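Local coordinates for protein aspartokinase 1, chloroplastic (Arabidopsis thaliana, PDB 2CDQ) that catalyses the ATP-dependent phosphorylation of L-aspartate, the first step towards lysine, threonine, methionine and isoleucine, and binds lysine and S-adenosylmethionine as allosteric effectors, at residues T139-V144 / A224-G229; V251-D256 / F286-L291; T342-A347 / V414-G419; K446-Q451 / F464-A469. One frame throughout, in Å; residues are numbered along the deposited sequence.

Contact 1: residues T139-V144 / A224-G229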
loop_
_atom_site.group_PDB
_atom_site.type_symbol
_atom_site.label_atom_id
_atom_site.label_comp_id
_atom_site.label_asym_id
_atom_site.label_seq_id
_atom_site.Cartn_x
_atom_site.Cartn_y
_atom_site.Cartn_z
ATOM N N THR A 139 -0.986 19.318 30.112
ATOM C CA THR A 139 0.134 19.599 31.009
ATOM C C THR A 139 1.446 19.404 30.265
ATOM O O THR A 139 2.370 20.215 30.384
ATOM C CB THR A 139 0.106 18.701 32.275
ATOM O OG1 THR A 139 -1.113 18.920 32.997
ATOM C CG2 THR A 139 1.290 19.008 33.188
ATOM N N ARG A 140 1.501 18.327 29.487
ATOM C CA ARG A 140 2.670 17.967 28.695
ATOM C C ARG A 140 3.118 19.142 27.825
ATOM O O ARG A 140 4.312 19.435 27.742
ATOM C CB ARG A 140 2.357 16.730 27.846
ATOM C CG ARG A 140 3.573 16.022 27.265
ATOM C CD ARG A 140 3.183 14.749 26.501
ATOM N NE ARG A 140 2.870 13.646 27.411
ATOM C CZ ARG A 140 3.698 12.643 27.693
ATOM N NH1 ARG A 140 4.898 12.583 27.126
ATOM N NH2 ARG A 140 3.323 11.692 28.542
ATOM N N ASP A 141 2.157 19.825 27.207
ATOM C CA ASP A 141 2.448 21.024 26.425
ATOM C C ASP A 141 2.993 22.176 27.264
ATOM O O ASP A 141 3.903 22.888 26.830
ATOM C CB ASP A 141 1.213 21.487 25.663
ATOM C CG ASP A 141 1.171 20.953 24.252
ATOM O OD1 ASP A 141 1.775 19.895 23.989
ATOM O OD2 ASP A 141 0.532 21.600 23.403
ATOM N N TYR A 142 2.434 22.360 28.459
ATOM C CA TYR A 142 2.901 23.406 29.362
ATOM C C TYR A 142 4.330 23.113 29.810
ATOM O O TYR A 142 5.195 23.985 29.754
ATOM C CB TYR A 142 1.953 23.554 30.564
ATOM C CG TYR A 142 2.302 24.703 31.490
ATOM C CD1 TYR A 142 2.115 26.030 31.092
ATOM C CD2 TYR A 142 2.814 24.462 32.763
ATOM C CE1 TYR A 142 2.440 27.090 31.939
ATOM C CE2 TYR A 142 3.140 25.509 33.618
ATOM C CZ TYR A 142 2.954 26.820 33.200
ATOM O OH TYR A 142 3.279 27.860 34.048
ATOM N N LEU A 143 4.563 21.866 30.221
ATOM C CA LEU A 143 5.870 21.389 30.660
ATOM C C LEU A 143 6.959 21.719 29.632
ATOM O O LEU A 143 7.924 22.424 29.954
ATOM C CB LEU A 143 5.813 19.881 30.918
ATOM C CG LEU A 143 6.677 19.184 31.976
ATOM C CD1 LEU A 143 6.613 17.683 31.768
ATOM C CD2 LEU A 143 8.126 19.624 31.965
ATOM N N VAL A 144 6.798 21.245 28.396
ATOM C CA VAL A 144 7.827 21.474 27.377
ATOM C C VAL A 144 7.992 22.952 26.986
ATOM O O VAL A 144 9.043 23.332 26.468
ATOM C CB VAL A 144 7.684 20.567 26.102
ATOM C CG1 VAL A 144 7.160 19.187 26.453
ATOM C CG2 VAL A 144 6.818 21.211 25.052
ATOM N N ALA A 224 -4.767 28.178 26.467
ATOM C CA ALA A 224 -3.654 27.440 27.069
ATOM C C ALA A 224 -2.478 27.203 26.105
ATOM O O ALA A 224 -2.660 27.129 24.883
ATOM C CB ALA A 224 -4.157 26.114 27.648
ATOM N N VAL A 225 -1.279 27.083 26.674
ATOM C CA VAL A 225 -0.053 26.911 25.893
ATOM C C VAL A 225 -0.097 25.617 25.083
ATOM O O VAL A 225 -0.507 24.563 25.580
ATOM C CB VAL A 225 1.216 26.948 26.784
ATOM C CG1 VAL A 225 2.470 26.940 25.926
ATOM C CG2 VAL A 225 1.208 28.185 27.688
ATOM N N THR A 226 0.332 25.713 23.832
ATOM C CA THR A 226 0.224 24.617 22.887
ATOM C C THR A 226 1.539 24.400 22.130
ATOM O O THR A 226 2.240 25.363 21.828
ATOM C CB THR A 226 -0.939 24.905 21.907
ATOM O OG1 THR A 226 -2.134 24.288 22.399
ATOM C CG2 THR A 226 -0.650 24.377 20.524
ATOM N N THR A 227 1.871 23.141 21.838
ATOM C CA THR A 227 2.997 22.825 20.949
ATOM C C THR A 227 2.509 22.462 19.552
ATOM O O THR A 227 1.450 21.860 19.398
ATOM C CB THR A 227 3.906 21.696 21.486
ATOM O OG1 THR A 227 3.143 20.500 21.670
ATOM C CG2 THR A 227 4.545 22.096 22.791
ATOM N N LEU A 228 3.299 22.816 18.542
ATOM C CA LEU A 228 2.867 22.725 17.143
ATOM C C LEU A 228 3.006 21.340 16.496
ATOM O O LEU A 228 2.797 21.195 15.290
ATOM C CB LEU A 228 3.584 23.793 16.300
ATOM C CG LEU A 228 3.479 25.246 16.786
ATOM C CD1 LEU A 228 4.359 26.167 15.964
ATOM C CD2 LEU A 228 2.043 25.747 16.790
ATOM N N GLY A 229 3.333 20.328 17.303
ATOM C CA GLY A 229 3.517 18.958 16.820
ATOM C C GLY A 229 4.777 18.837 15.987
ATOM O O GLY A 229 5.687 19.659 16.108
#
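With chi1 of Thr227 at 59°, its OG1 lies between the backbone N and the carbonyl carbon, and the hydroxyl and the amide of the same residue are presented together to Asp141. The carboxylate takes both. OD2 of Asp141 accepts the Thr227 N-H over 2.6 Å at an N-H...acceptor angle of 156°, while Thr227 OG1 donates to Asp141 OD1 over 2.8 Å. Both donors come from well above the carboxylate plane. The same torsion leaves CG2 of Thr227 beside its backbone N, where it meets Val144 CG2 at 3.3 Å, the two side chains crossing at about a right angle. Next to the polar pair along the helix, Tyr142 meets Val225: its CD1 lies 4.1 Å from Val225 CG2, which sits at the ring edge, while the tyrosine hydroxyl is bonded to Glu121. The case illustrates how one buried acid can fasten a helix to the strand lying across it. The side chain of Val144 is about 5 Å from that of Glu148, which binds the substrate. The 139-144 part of helix 137-161 runs almost perpendicular to strand 225-227; helices 113-132 and 69-80 also pack on it, and the strand pairs antiparallel with 209-219.

Contact 2: residues V251-D256 / F286-L291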
loop_
_atom_site.group_PDB
_atom_site.type_symbol
_atom_site.label_atom_id
_atom_site.label_comp_id
_atom_site.label_asym_id
_atom_site.label_seq_id
_atom_site.Cartn_x
_atom_site.Cartn_y
_atom_site.Cartn_z
ATOM N N VAL A 251 16.855 27.981 7.462
ATOM C CA VAL A 251 16.957 26.953 8.498
ATOM C C VAL A 251 18.430 26.592 8.668
ATOM O O VAL A 251 19.094 26.193 7.710
ATOM C CB VAL A 251 16.093 25.708 8.153
ATOM C CG1 VAL A 251 16.482 24.500 8.991
ATOM C CG2 VAL A 251 14.615 26.021 8.335
ATOM N N TRP A 252 18.938 26.750 9.886
ATOM C CA TRP A 252 20.362 26.539 10.149
ATOM C C TRP A 252 20.725 25.134 10.655
ATOM O O TRP A 252 20.024 24.549 11.487
ATOM C CB TRP A 252 20.893 27.631 11.079
ATOM C CG TRP A 252 20.961 28.976 10.400
ATOM C CD1 TRP A 252 19.952 29.893 10.287
ATOM C CD2 TRP A 252 22.092 29.542 9.727
ATOM N NE1 TRP A 252 20.387 30.993 9.587
ATOM C CE2 TRP A 252 21.695 30.802 9.232
ATOM C CE3 TRP A 252 23.400 29.106 9.494
ATOM C CZ2 TRP A 252 22.564 31.630 8.518
ATOM C CZ3 TRP A 252 24.262 29.932 8.784
ATOM C CH2 TRP A 252 23.840 31.178 8.305
ATOM N N LYS A 253 21.823 24.608 10.114
ATOM C CA LYS A 253 22.366 23.297 10.473
ATOM C C LYS A 253 23.894 23.361 10.603
ATOM O O LYS A 253 24.493 24.413 10.371
ATOM C CB LYS A 253 21.975 22.248 9.424
ATOM C CG LYS A 253 20.524 21.778 9.488
ATOM C CD LYS A 253 20.357 20.408 8.845
ATOM C CE LYS A 253 20.781 19.289 9.796
ATOM N NZ LYS A 253 20.833 17.960 9.117
ATOM N N ASP A 254 24.518 22.238 10.965
ATOM C CA ASP A 254 25.975 22.170 11.131
ATOM C C ASP A 254 26.731 21.613 9.916
ATOM O O ASP A 254 27.959 21.472 9.950
ATOM C CB ASP A 254 26.327 21.370 12.384
ATOM C CG ASP A 254 25.966 22.103 13.661
ATOM O OD1 ASP A 254 26.031 23.352 13.679
ATOM O OD2 ASP A 254 25.620 21.428 14.652
ATOM N N VAL A 255 25.994 21.316 8.847
ATOM C CA VAL A 255 26.557 20.792 7.599
ATOM C C VAL A 255 26.084 21.630 6.410
ATOM O O VAL A 255 25.206 22.480 6.561
ATOM C CB VAL A 255 26.156 19.329 7.382
ATOM C CG1 VAL A 255 26.850 18.423 8.396
ATOM C CG2 VAL A 255 24.645 19.183 7.461
ATOM N N ASP A 256 26.648 21.389 5.228
ATOM C CA ASP A 256 26.333 22.211 4.051
ATOM C C ASP A 256 24.972 21.877 3.390
ATOM O O ASP A 256 24.907 21.397 2.249
ATOM C CB ASP A 256 27.491 22.184 3.031
ATOM C CG ASP A 256 28.786 22.817 3.572
ATOM O OD1 ASP A 256 28.718 23.825 4.304
ATOM O OD2 ASP A 256 29.881 22.311 3.247
ATOM N N PHE A 286 13.742 12.900 6.938
ATOM C CA PHE A 286 14.524 11.690 7.205
ATOM C C PHE A 286 15.975 11.775 6.716
ATOM O O PHE A 286 16.845 11.095 7.258
ATOM C CB PHE A 286 13.851 10.465 6.580
ATOM C CG PHE A 286 12.648 9.975 7.334
ATOM C CD1 PHE A 286 11.369 10.397 6.982
ATOM C CD2 PHE A 286 12.789 9.078 8.389
ATOM C CE1 PHE A 286 10.245 9.938 7.679
ATOM C CE2 PHE A 286 11.675 8.616 9.088
ATOM C CZ PHE A 286 10.401 9.047 8.732
ATOM N N GLY A 287 16.226 12.594 5.693
ATOM C CA GLY A 287 17.562 12.739 5.096
ATOM C C GLY A 287 18.426 13.685 5.903
ATOM O O GLY A 287 19.507 13.315 6.355
ATOM N N ALA A 288 17.956 14.921 6.052
ATOM C CA ALA A 288 18.419 15.807 7.114
ATOM C C ALA A 288 17.513 15.535 8.324
ATOM O O ALA A 288 16.721 14.586 8.301
ATOM C CB ALA A 288 18.324 17.253 6.672
ATOM N N GLN A 289 17.612 16.335 9.378
ATOM C CA GLN A 289 16.665 16.189 10.482
ATOM C C GLN A 289 15.850 17.463 10.638
ATOM O O GLN A 289 15.655 17.965 11.748
ATOM C CB GLN A 289 17.378 15.811 11.785
ATOM C CG GLN A 289 17.564 14.306 11.998
ATOM C CD GLN A 289 18.598 13.680 11.066
ATOM O OE1 GLN A 289 18.416 12.560 10.592
ATOM N NE2 GLN A 289 19.683 14.401 10.800
ATOM N N VAL A 290 15.372 17.976 9.508
ATOM C CA VAL A 290 14.680 19.266 9.463
ATOM C C VAL A 290 13.488 19.274 8.502
ATOM O O VAL A 290 13.338 18.383 7.663
ATOM C CB VAL A 290 15.642 20.431 9.072
ATOM C CG1 VAL A 290 16.612 20.751 10.206
ATOM C CG2 VAL A 290 16.384 20.126 7.767
ATOM N N LEU A 291 12.648 20.295 8.646
ATOM C CA LEU A 291 11.579 20.589 7.701
ATOM C C LEU A 291 10.646 19.408 7.433
ATOM O O LEU A 291 10.609 18.856 6.327
ATOM C CB LEU A 291 12.159 21.154 6.398
ATOM C CG LEU A 291 12.899 22.487 6.521
ATOM C CD1 LEU A 291 13.868 22.665 5.376
ATOM C CD2 LEU A 291 11.916 23.650 6.584
#
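Lys253, Val251 and Val290 carry this contact, and they meet without a single hydrogen bond between the two segments. Val290 is the hub. Its CG1 touches Val251 CG1 at 3.9 Å, the two side chains lying alongside with their directions reversed, and the same methyl lies 4.0 Å from Lys253 CD. The lysine thus contributes its aliphatic chain, laid obliquely over both methyls of Val290, as an extension of the valine packing. Its chain bends at chi3 (80°), which carries the ammonium end over the preceding residues of 286-291 and brings NZ to 3.6 Å from Ala288 CB. The nearby side-chain amide of Gln289, which is exposed to solvent, makes no bond to that NZ. On the other flank of Val251, CG2 meets Leu291 CD2 at 4.0 Å; Leu291 continues onto Val306 and Val308, and its backbone N is bonded to Asp234. Val251 is also close to Lys32, which probably binds ATP, as in related kinases. What this exemplifies is the packing of a long connection between neighbouring parallel strands, 248-253 and 306-310, of the amino acid kinase fold: it includes the short strand 274-276 and helices 277-287 and 293-302, and the loop between the helices drops Val290 and Leu291 onto the sheet.

Contact 3: residues T342-A347 / V414-G419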
loop_
_atom_site.group_PDB
_atom_site.type_symbol
_atom_site.label_atom_id
_atom_site.label_comp_id
_atom_site.label_asym_id
_atom_site.label_seq_id
_atom_site.Cartn_x
_atom_site.Cartn_y
_atom_site.Cartn_z
ATOM N N THR A 342 10.260 -2.417 11.529
ATOM C CA THR A 342 9.496 -3.635 11.707
ATOM C C THR A 342 8.528 -3.772 10.540
ATOM O O THR A 342 7.756 -2.852 10.254
ATOM C CB THR A 342 8.743 -3.591 13.040
ATOM O OG1 THR A 342 9.694 -3.504 14.109
ATOM C CG2 THR A 342 7.866 -4.829 13.226
ATOM N N MET A 343 8.587 -4.918 9.865
ATOM C CA MET A 343 7.745 -5.187 8.703
ATOM C C MET A 343 6.704 -6.247 9.013
ATOM O O MET A 343 6.998 -7.234 9.691
ATOM C CB MET A 343 8.600 -5.621 7.505
ATOM C CG MET A 343 7.801 -6.148 6.317
ATOM S SD MET A 343 8.761 -6.365 4.808
ATOM C CE MET A 343 9.803 -7.764 5.214
ATOM N N LEU A 344 5.487 -6.031 8.514
ATOM C CA LEU A 344 4.397 -6.997 8.658
ATOM C C LEU A 344 3.884 -7.466 7.314
ATOM O O LEU A 344 3.767 -6.674 6.381
ATOM C CB LEU A 344 3.236 -6.423 9.475
ATOM C CG LEU A 344 3.428 -6.421 10.992
ATOM C CD1 LEU A 344 3.801 -5.029 11.443
ATOM C CD2 LEU A 344 2.165 -6.881 11.688
ATOM N N ASP A 345 3.580 -8.759 7.230
ATOM C CA ASP A 345 2.995 -9.359 6.035
ATOM C C ASP A 345 1.625 -9.951 6.360
ATOM O O ASP A 345 1.480 -10.726 7.307
ATOM C CB ASP A 345 3.930 -10.431 5.475
ATOM C CG ASP A 345 3.399 -11.071 4.207
ATOM O OD1 ASP A 345 3.004 -10.338 3.273
ATOM O OD2 ASP A 345 3.393 -12.318 4.139
ATOM N N ILE A 346 0.625 -9.579 5.569
ATOM C CA ILE A 346 -0.759 -9.964 5.830
ATOM C C ILE A 346 -1.339 -10.641 4.584
ATOM O O ILE A 346 -1.712 -9.964 3.622
ATOM C CB ILE A 346 -1.607 -8.720 6.237
ATOM C CG1 ILE A 346 -1.055 -8.087 7.515
ATOM C CG2 ILE A 346 -3.078 -9.072 6.424
ATOM C CD1 ILE A 346 -1.360 -6.620 7.642
ATOM N N ALA A 347 -1.412 -11.973 4.604
ATOM C CA ALA A 347 -1.849 -12.739 3.428
ATOM C C ALA A 347 -3.203 -13.409 3.593
ATOM O O ALA A 347 -3.444 -14.093 4.584
ATOM C CB ALA A 347 -0.801 -13.775 3.041
ATOM N N VAL A 414 -0.500 -13.953 9.172
ATOM C CA VAL A 414 0.334 -12.795 9.485
ATOM C C VAL A 414 1.775 -13.195 9.791
ATOM O O VAL A 414 2.019 -14.221 10.425
ATOM C CB VAL A 414 -0.251 -12.011 10.686
ATOM C CG1 VAL A 414 0.374 -10.623 10.793
ATOM C CG2 VAL A 414 -1.767 -11.896 10.562
ATOM N N ASN A 415 2.720 -12.377 9.328
ATOM C CA ASN A 415 4.141 -12.563 9.620
ATOM C C ASN A 415 4.825 -11.268 10.031
ATOM O O ASN A 415 4.770 -10.274 9.302
ATOM C CB ASN A 415 4.874 -13.161 8.419
ATOM C CG ASN A 415 4.969 -14.671 8.483
ATOM O OD1 ASN A 415 3.957 -15.372 8.551
ATOM N ND2 ASN A 415 6.193 -15.182 8.451
ATOM N N LEU A 416 5.465 -11.284 11.199
ATOM C CA LEU A 416 6.221 -10.129 11.687
ATOM C C LEU A 416 7.717 -10.337 11.467
ATOM O O LEU A 416 8.258 -11.404 11.776
ATOM C CB LEU A 416 5.933 -9.882 13.172
ATOM C CG LEU A 416 6.258 -8.500 13.752
ATOM C CD1 LEU A 416 5.353 -8.199 14.924
ATOM C CD2 LEU A 416 7.712 -8.384 14.172
ATOM N N LEU A 417 8.381 -9.319 10.929
ATOM C CA LEU A 417 9.822 -9.393 10.696
ATOM C C LEU A 417 10.547 -8.158 11.240
ATOM O O LEU A 417 10.411 -7.051 10.709
ATOM C CB LEU A 417 10.127 -9.622 9.207
ATOM C CG LEU A 417 9.599 -10.932 8.600
ATOM C CD1 LEU A 417 9.154 -10.733 7.158
ATOM C CD2 LEU A 417 10.599 -12.080 8.715
ATOM N N LYS A 418 11.304 -8.357 12.314
ATOM C CA LYS A 418 12.085 -7.287 12.914
ATOM C C LYS A 418 13.421 -7.116 12.199
ATOM O O LYS A 418 13.778 -7.909 11.326
ATOM C CB LYS A 418 12.294 -7.552 14.410
ATOM C CG LYS A 418 11.086 -7.187 15.285
ATOM C CD LYS A 418 11.247 -7.633 16.742
ATOM C CE LYS A 418 10.813 -9.085 16.946
ATOM N NZ LYS A 418 10.703 -9.446 18.392
ATOM N N GLY A 419 14.142 -6.060 12.555
ATOM C CA GLY A 419 15.492 -5.846 12.052
ATOM C C GLY A 419 15.643 -5.683 10.555
ATOM O O GLY A 419 16.611 -6.177 9.978
#
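Met343 and Leu417 face each other as a hydrogen-bonded antiparallel pair, and the two bonds between them set the pattern for the whole contact. Leu417 N reaches Met343 O over 2.8 Å and Met343 N reaches Leu417 O over 2.9 Å; Asp345 and Asn415 repeat the exchange two residues on. The side chains are closest near this first pair. Met343 and Leu417 run alongside each other in the same direction, and the bend of the methionine at chi3 (70°) turns CE to 3.6 Å from Leu417 CD1. On the reverse face Leu416 CD2 meets Thr342 CG2 at 3.7 Å, whereas Leu344 CD2 stays 4.2 Å from Val414 CG1. The solvent side is that of Asn415 and Lys418, both exposed, with Lys418 NZ held by Gln398. Beside Asn415, Asp345 forms a salt bridge with Lys459 of the second subunit and a hydrogen bond with Ser383. In this ferredoxin-like ACT sheet strand 341-347 runs between 381-386 and 413-418, the latter outermost within the chain, and helix 398-408 packs with Leu401 and Leu408 on the face of Leu344, Ile346, Val414 and Leu416.

Contact 4: residues K446-Q451 / F464-A469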
loop_
_atom_site.group_PDB
_atom_site.type_symbol
_atom_site.label_atom_id
_atom_site.label_comp_id
_atom_site.label_asym_id
_atom_site.label_seq_id
_atom_site.Cartn_x
_atom_site.Cartn_y
_atom_site.Cartn_z
ATOM N N LYS A 446 26.269 -7.060 -5.265
ATOM C CA LYS A 446 26.491 -7.348 -3.859
ATOM C C LYS A 446 25.798 -8.628 -3.416
ATOM O O LYS A 446 26.084 -9.138 -2.337
ATOM C CB LYS A 446 26.003 -6.185 -2.996
ATOM C CG LYS A 446 26.728 -4.859 -3.233
ATOM C CD LYS A 446 26.170 -3.754 -2.337
ATOM C CE LYS A 446 26.560 -3.936 -0.874
ATOM N NZ LYS A 446 28.028 -3.771 -0.689
ATOM N N GLY A 447 24.885 -9.145 -4.235
ATOM C CA GLY A 447 24.116 -10.334 -3.868
ATOM C C GLY A 447 22.981 -10.006 -2.914
ATOM O O GLY A 447 22.559 -10.848 -2.117
ATOM N N VAL A 448 22.485 -8.775 -3.002
ATOM C CA VAL A 448 21.400 -8.306 -2.142
ATOM C C VAL A 448 20.067 -8.343 -2.877
ATOM O O VAL A 448 19.956 -7.836 -3.994
ATOM C CB VAL A 448 21.652 -6.871 -1.650
ATOM C CG1 VAL A 448 20.520 -6.407 -0.752
ATOM C CG2 VAL A 448 22.982 -6.783 -0.922
ATOM N N ASN A 449 19.066 -8.953 -2.245
ATOM C CA ASN A 449 17.697 -8.942 -2.754
ATOM C C ASN A 449 16.789 -8.086 -1.891
ATOM O O ASN A 449 16.697 -8.286 -0.683
ATOM C CB ASN A 449 17.132 -10.360 -2.862
ATOM C CG ASN A 449 17.717 -11.134 -4.031
ATOM O OD1 ASN A 449 18.155 -10.555 -5.033
ATOM N ND2 ASN A 449 17.715 -12.457 -3.913
ATOM N N VAL A 450 16.133 -7.124 -2.526
ATOM C CA VAL A 450 15.185 -6.250 -1.857
ATOM C C VAL A 450 13.942 -7.049 -1.510
ATOM O O VAL A 450 13.375 -7.728 -2.369
ATOM C CB VAL A 450 14.823 -5.046 -2.753
ATOM C CG1 VAL A 450 13.681 -4.251 -2.160
ATOM C CG2 VAL A 450 16.046 -4.155 -2.960
ATOM N N GLN A 451 13.527 -6.967 -0.249
ATOM C CA GLN A 451 12.374 -7.733 0.238
ATOM C C GLN A 451 11.023 -7.105 -0.095
ATOM O O GLN A 451 10.024 -7.814 -0.210
ATOM C CB GLN A 451 12.469 -7.953 1.744
ATOM C CG GLN A 451 13.585 -8.884 2.180
ATOM C CD GLN A 451 13.931 -8.683 3.635
ATOM O OE1 GLN A 451 13.087 -8.861 4.514
ATOM N NE2 GLN A 451 15.173 -8.285 3.900
ATOM N N PHE A 464 13.129 0.691 -0.930
ATOM C CA PHE A 464 13.462 -0.731 -0.826
ATOM C C PHE A 464 13.524 -1.133 0.630
ATOM O O PHE A 464 14.141 -0.441 1.442
ATOM C CB PHE A 464 14.844 -1.047 -1.404
ATOM C CG PHE A 464 15.104 -0.472 -2.753
ATOM C CD1 PHE A 464 16.339 0.098 -3.030
ATOM C CD2 PHE A 464 14.135 -0.507 -3.750
ATOM C CE1 PHE A 464 16.609 0.630 -4.278
ATOM C CE2 PHE A 464 14.390 0.026 -5.003
ATOM C CZ PHE A 464 15.629 0.597 -5.270
ATOM N N ILE A 465 12.922 -2.268 0.956
ATOM C CA ILE A 465 13.124 -2.860 2.278
ATOM C C ILE A 465 14.251 -3.895 2.223
ATOM O O ILE A 465 14.237 -4.831 1.418
ATOM C CB ILE A 465 11.823 -3.420 2.891
ATOM C CG1 ILE A 465 10.982 -2.277 3.458
ATOM C CG2 ILE A 465 12.121 -4.433 3.990
ATOM C CD1 ILE A 465 10.319 -1.408 2.408
ATOM N N VAL A 466 15.224 -3.694 3.095
ATOM C CA VAL A 466 16.448 -4.447 3.087
ATOM C C VAL A 466 16.674 -4.950 4.532
ATOM O O VAL A 466 15.892 -4.611 5.431
ATOM C CB VAL A 466 17.565 -3.524 2.542
ATOM C CG1 VAL A 466 18.285 -2.777 3.663
ATOM C CG2 VAL A 466 18.518 -4.283 1.643
ATOM N N ASN A 467 17.692 -5.778 4.765
ATOM C CA ASN A 467 18.040 -6.138 6.145
ATOM C C ASN A 467 18.923 -5.088 6.821
ATOM O O ASN A 467 19.848 -4.552 6.201
ATOM C CB ASN A 467 18.713 -7.511 6.220
ATOM C CG ASN A 467 17.754 -8.642 5.921
ATOM O OD1 ASN A 467 16.612 -8.651 6.397
ATOM N ND2 ASN A 467 18.207 -9.603 5.123
ATOM N N GLU A 468 18.640 -4.804 8.092
ATOM C CA GLU A 468 19.391 -3.793 8.847
ATOM C C GLU A 468 20.912 -3.955 8.737
ATOM O O GLU A 468 21.630 -2.971 8.562
ATOM C CB GLU A 468 18.940 -3.754 10.314
ATOM C CG GLU A 468 19.831 -2.932 11.255
ATOM C CD GLU A 468 19.760 -1.417 11.047
ATOM O OE1 GLU A 468 20.561 -0.708 11.700
ATOM O OE2 GLU A 468 18.920 -0.925 10.254
ATOM N N ALA A 469 21.384 -5.199 8.816
ATOM C CA ALA A 469 22.818 -5.498 8.800
ATOM C C ALA A 469 23.526 -5.177 7.475
ATOM O O ALA A 469 24.723 -4.908 7.468
ATOM C CB ALA A 469 23.056 -6.951 9.188
#
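Gln451 and Ile465 join the two backbones at one point, Gln451 N donating to Ile465 O over 2.8 Å at an N-H...acceptor angle of 155°, while the touching parts of the segments run 107° apart. Around that bond the side chains divide into an apolar half and a polar half. Val450 stands against Phe464: its CG1 lies 3.5 Å from Phe464 CB, its CG2 approaches the ring obliquely, and Phe440 and Leu443 of helix 432-446 adjoin it. Farther back, Val448 CG1 meets Val466 CG2 at 3.8 Å. The segment 446-451 leads out of that helix, which ends in a Schellman motif at Gly447, and into strand 452-455, the neighbour of strand 461-467; this is the helix-to-strand connection of an ACT domain, packed over the strand that its own sheet places next to it. On the polar side the Gln451 side chain, stretched out past CG (chi2 160°), brings NE2 to Asn467 OD1 at 2.9 Å, a weak hydrogen bond, with the two amide planes turned 51° from each other. Gln451 OE1 is taken by Arg420, so the amide has a partner at each end, though the one at NE2 is weak. Beyond the valines, the second subunit comes in: Ser433 of that chain bonds Val448 O through its hydroxyl, and the carbonyl of its Gln430 receives ND2 of Asn449.

Following the chain from its N terminus, the four contacts come in series, each closing its loop before the next opens, with none crossing or enclosing another. Contact 1 closes a span of 79 residues and contact 2 one of 29; both reach the large sheet of the kinase domain, with centres 24 Å apart and no direct touch. Contact 3 closes 66 residues and pairs strands that bracket one ACT unit, whereas contact 4 spans just 12, a strand hairpin of the next. These last two meet: Gly419 O lies 3.1 Å from Glu468 N, probably hydrogen-bonded, and Met343 packs on Gln451 and Ile465. The ACT sheets are thereby coupled, and both contacts also touch the second subunit.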